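Local coordinates for decapping nuclease RAI1 (Scheffersomyces stipitis, PDB 5ULJ), which removes the whole NAD cap from the 5' end of NAD-capped RNAs and binds RAT1 directly, stabilising it and stimulating its exoribonuclease activity, at residues 235-240 against 254-259. Numbering follows the deposited sequence.
Sequences EVDCVW and YMELKT. With CA (calcium ion), chain E; 0WD ([[(2R,3S,4R,5R)-5-(3-aminocarbonyl-4H-pyridin-1-yl)-3,4-bis(oxidanyl)oxolan-2-yl]methoxy-oxidanyl-phosphoryl] [(2R,3S,4R,5R)-5-(6-aminopurin-9-yl)-4-oxidanyl-3-phosphonooxy-oxolan-2-yl]methyl hydrogen phosphate), chain F.
Val236 and Val239 fit round the ring of Tyr254 from two directions. CG1 of Val236 presses on one face in a CH-pi contact, 4.0 Å from the ring centroid, while CG2 of Val239 lies in the ring plane at its edge, 3.7 Å from CD1. The phenol oxygen hydrogen-bonds to Glu28 and Tyr217. Without the ring, as with an alanine here, both valines would probably face a gap and Glu28 and Tyr217 would lose their shared hydroxyl partner. Cys238 and Met255 form an antiparallel hydrogen-bonded pair, Met255 N donating to Cys238 O, and SG of Cys238 sits between CB of Met255 and CD1 of Leu257. Met255 turns at its last torsion, and its sulfur sits in the plane of the Trp240 ring, 3.4 Å from CE3, an edge-on Met-aromatic contact.

Pairing breaks at Asp237, where a short loop interrupts the strand and the side chain takes over. Its OD2 accepts a short, nearly straight bond from Leu257 N (2.5 Å, 172°) through the anti lone pair, and the same oxygen binds the calcium ion at 2.6 Å. Glu256 OE2, Leu257 O, the 3'-phosphate OP2 of the bound NADP analogue and two waters complete the shell. Bent at chi2 (69°), Glu256 brings its carboxylate against that of Asp237, the planes 40° apart; the metal probably offsets the crowded negative charge. A third water ties Glu256 OE1 to Glu235 O. Glu235 N donates a hydrogen bond to the pyrophosphate oxygen O1N (2.9 Å), and Lys258 NZ makes a weak one to OP2. An acidic residue at a break in one strand, beside Glu-Leu-Lys on the next, is the PD-(D/E)XK nuclease signature, and here it forms part of the metal and substrate site.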
loop_
_atom_site.group_PDB
_atom_site.type_symbol
_atom_site.label_atom_id
_atom_site.label_comp_id
_atom_site.label_asym_id
_atom_site.label_seq_id
_atom_site.Cartn_x
_atom_site.Cartn_y
_atom_site.Cartn_z
ATOM N N GLU A 235 3.844 -2.399 1.890
ATOM C CA GLU A 235 5.192 -1.845 1.959
ATOM C C GLU A 235 5.360 -0.951 3.183
ATOM O O GLU A 235 4.474 -0.163 3.515
ATOM C CB GLU A 235 5.511 -1.063 0.680
ATOM C CG GLU A 235 6.942 -0.548 0.584
ATOM C CD GLU A 235 7.117 0.837 1.182
ATOM O OE1 GLU A 235 6.096 1.495 1.477
ATOM O OE2 GLU A 235 8.276 1.265 1.356
ATOM N N VAL A 236 6.501 -1.083 3.853
ATOM C CA VAL A 236 6.830 -0.249 5.002
ATOM C C VAL A 236 8.116 0.526 4.726
ATOM O O VAL A 236 9.099 -0.044 4.254
ATOM C CB VAL A 236 6.988 -1.087 6.286
ATOM C CG1 VAL A 236 7.514 -0.231 7.426
ATOM C CG2 VAL A 236 5.664 -1.734 6.663
ATOM N N ASP A 237 8.103 1.824 5.016
ATOM C CA ASP A 237 9.232 2.689 4.690
ATOM C C ASP A 237 10.432 2.478 5.610
ATOM O O ASP A 237 11.547 2.257 5.137
ATOM C CB ASP A 237 8.803 4.156 4.731
ATOM C CG ASP A 237 7.866 4.517 3.597
ATOM O OD1 ASP A 237 7.918 3.842 2.547
ATOM O OD2 ASP A 237 7.080 5.474 3.754
ATOM N N CYS A 238 10.208 2.550 6.919
ATOM C CA CYS A 238 11.304 2.425 7.874
ATOM C C CYS A 238 10.831 2.106 9.289
ATOM O O CYS A 238 9.634 1.982 9.548
ATOM C CB CYS A 238 12.135 3.711 7.892
ATOM S SG CYS A 238 11.291 5.133 8.620
ATOM N N VAL A 239 11.792 1.973 10.197
ATOM C CA VAL A 239 11.513 1.738 11.606
ATOM C C VAL A 239 11.842 2.986 12.419
ATOM O O VAL A 239 12.866 3.631 12.191
ATOM C CB VAL A 239 12.316 0.530 12.144
ATOM C CG1 VAL A 239 12.285 0.480 13.665
ATOM C CG2 VAL A 239 11.779 -0.760 11.555
ATOM N N TRP A 240 10.962 3.332 13.356
ATOM C CA TRP A 240 11.160 4.499 14.210
ATOM C C TRP A 240 12.350 4.325 15.144
ATOM O O TRP A 240 13.200 5.209 15.250
ATOM C CB TRP A 240 9.893 4.785 15.021
ATOM C CG TRP A 240 10.094 5.741 16.159
ATOM C CD1 TRP A 240 10.062 5.445 17.491
ATOM C CD2 TRP A 240 10.363 7.147 16.070
ATOM N NE1 TRP A 240 10.290 6.578 18.235
ATOM C CE2 TRP A 240 10.479 7.637 17.385
ATOM C CE3 TRP A 240 10.516 8.039 15.002
ATOM C CZ2 TRP A 240 10.739 8.977 17.664
ATOM C CZ3 TRP A 240 10.775 9.369 15.282
ATOM C CH2 TRP A 240 10.884 9.825 16.600
ATOM N N TYR A 254 7.075 0.517 13.157
ATOM C CA TYR A 254 7.197 0.919 11.759
ATOM C C TYR A 254 6.805 2.378 11.547
ATOM O O TYR A 254 6.092 2.964 12.360
ATOM C CB TYR A 254 6.335 0.024 10.869
ATOM C CG TYR A 254 6.862 -1.381 10.688
ATOM C CD1 TYR A 254 8.222 -1.655 10.775
ATOM C CD2 TYR A 254 5.997 -2.433 10.424
ATOM C CE1 TYR A 254 8.702 -2.944 10.605
ATOM C CE2 TYR A 254 6.465 -3.720 10.254
ATOM C CZ TYR A 254 7.817 -3.970 10.346
ATOM O OH TYR A 254 8.279 -5.255 10.176
ATOM N N MET A 255 7.275 2.951 10.443
ATOM C CA MET A 255 6.944 4.326 10.081
ATOM C C MET A 255 6.555 4.448 8.615
ATOM O O MET A 255 6.848 3.570 7.805
ATOM C CB MET A 255 8.121 5.262 10.349
ATOM C CG MET A 255 8.459 5.481 11.800
ATOM S SD MET A 255 9.778 6.700 11.934
ATOM C CE MET A 255 8.974 8.139 11.246
ATOM N N GLU A 256 5.905 5.557 8.285
ATOM C CA GLU A 256 5.631 5.901 6.899
ATOM C C GLU A 256 6.254 7.256 6.578
ATOM O O GLU A 256 6.178 8.185 7.381
ATOM C CB GLU A 256 4.126 5.924 6.630
ATOM C CG GLU A 256 3.763 6.045 5.162
ATOM C CD GLU A 256 4.113 4.801 4.367
ATOM O OE1 GLU A 256 4.279 3.725 4.981
ATOM O OE2 GLU A 256 4.224 4.899 3.127
ATOM N N LEU A 257 6.874 7.362 5.407
ATOM C CA LEU A 257 7.511 8.607 4.992
ATOM C C LEU A 257 6.831 9.178 3.752
ATOM O O LEU A 257 6.657 8.483 2.752
ATOM C CB LEU A 257 9.000 8.386 4.726
ATOM C CG LEU A 257 9.826 7.886 5.914
ATOM C CD1 LEU A 257 11.297 7.786 5.545
ATOM C CD2 LEU A 257 9.632 8.790 7.124
ATOM N N LYS A 258 6.442 10.447 3.826
ATOM C CA LYS A 258 5.740 11.099 2.725
ATOM C C LYS A 258 6.304 12.486 2.445
ATOM O O LYS A 258 6.917 13.104 3.315
ATOM C CB LYS A 258 4.245 11.210 3.031
ATOM C CG LYS A 258 3.548 9.895 3.332
ATOM C CD LYS A 258 3.378 9.054 2.082
ATOM C CE LYS A 258 2.434 7.893 2.340
ATOM N NZ LYS A 258 2.262 7.030 1.140
ATOM N N THR A 259 6.091 12.975 1.227
ATOM C CA THR A 259 6.456 14.343 0.878
ATOM C C THR A 259 5.291 15.075 0.229
ATOM O O THR A 259 4.440 14.462 -0.416
ATOM C CB THR A 259 7.660 14.397 -0.079
ATOM O OG1 THR A 259 7.339 13.722 -1.301
ATOM C CG2 THR A 259 8.859 13.743 0.552
HETATM CA CA CA E . 6.138 6.233 1.483
HETATM C C1M 0WD F . 3.653 -3.858 -5.435
HETATM C C2M 0WD F . 2.915 -2.553 -5.330
HETATM O O2M 0WD F . 2.650 -2.015 -6.635
HETATM C C3M 0WD F . 4.007 -1.784 -4.655
HETATM O O3M 0WD F . 5.107 -1.708 -5.564
HETATM O O4M 0WD F . 3.962 -4.077 -4.044
HETATM C C4M 0WD F . 4.363 -2.765 -3.532
HETATM C C5M 0WD F . 3.631 -2.455 -2.217
HETATM O O5M 0WD F . 2.238 -2.775 -2.279
HETATM P PN 0WD F . 1.202 -1.856 -1.454
HETATM O O1N 0WD F . 2.079 -1.627 -0.284
HETATM O O2N 0WD F . 0.016 -2.739 -1.446
HETATM O O3P 0WD F . 1.046 -0.527 -2.345
HETATM P PA 0WD F . 0.710 0.953 -1.835
HETATM O O1A 0WD F . 0.012 1.674 -2.922
HETATM O O2A 0WD F . 0.092 0.880 -0.494
HETATM O O5B 0WD F . 2.189 1.578 -1.683
HETATM C C5B 0WD F . 2.657 2.545 -2.626
HETATM C C4B 0WD F . 4.163 2.370 -2.843
HETATM C C3B 0WD F . 4.853 3.695 -3.032
HETATM O O3B 0WD F . 4.868 4.461 -1.813
HETATM P "P2'" 0WD F . 3.872 5.684 -1.602
HETATM O OP2 0WD F . 4.684 6.573 -0.740
HETATM O OP1 0WD F . 3.651 6.195 -2.962
HETATM O OP3 0WD F . 2.708 5.083 -0.935
HETATM O O4B 0WD F . 4.453 1.742 -4.113
HETATM C C1B 0WD F . 5.821 2.156 -4.430
HETATM C C2B 0WD F . 6.205 3.119 -3.312
HETATM O O2B 0WD F . 6.633 2.371 -2.169
HETATM O O HOH W 1 3.016 1.263 5.255
HETATM O O HOH W 2 7.753 5.014 -0.447
HETATM O O HOH W 3 5.337 3.762 1.469
#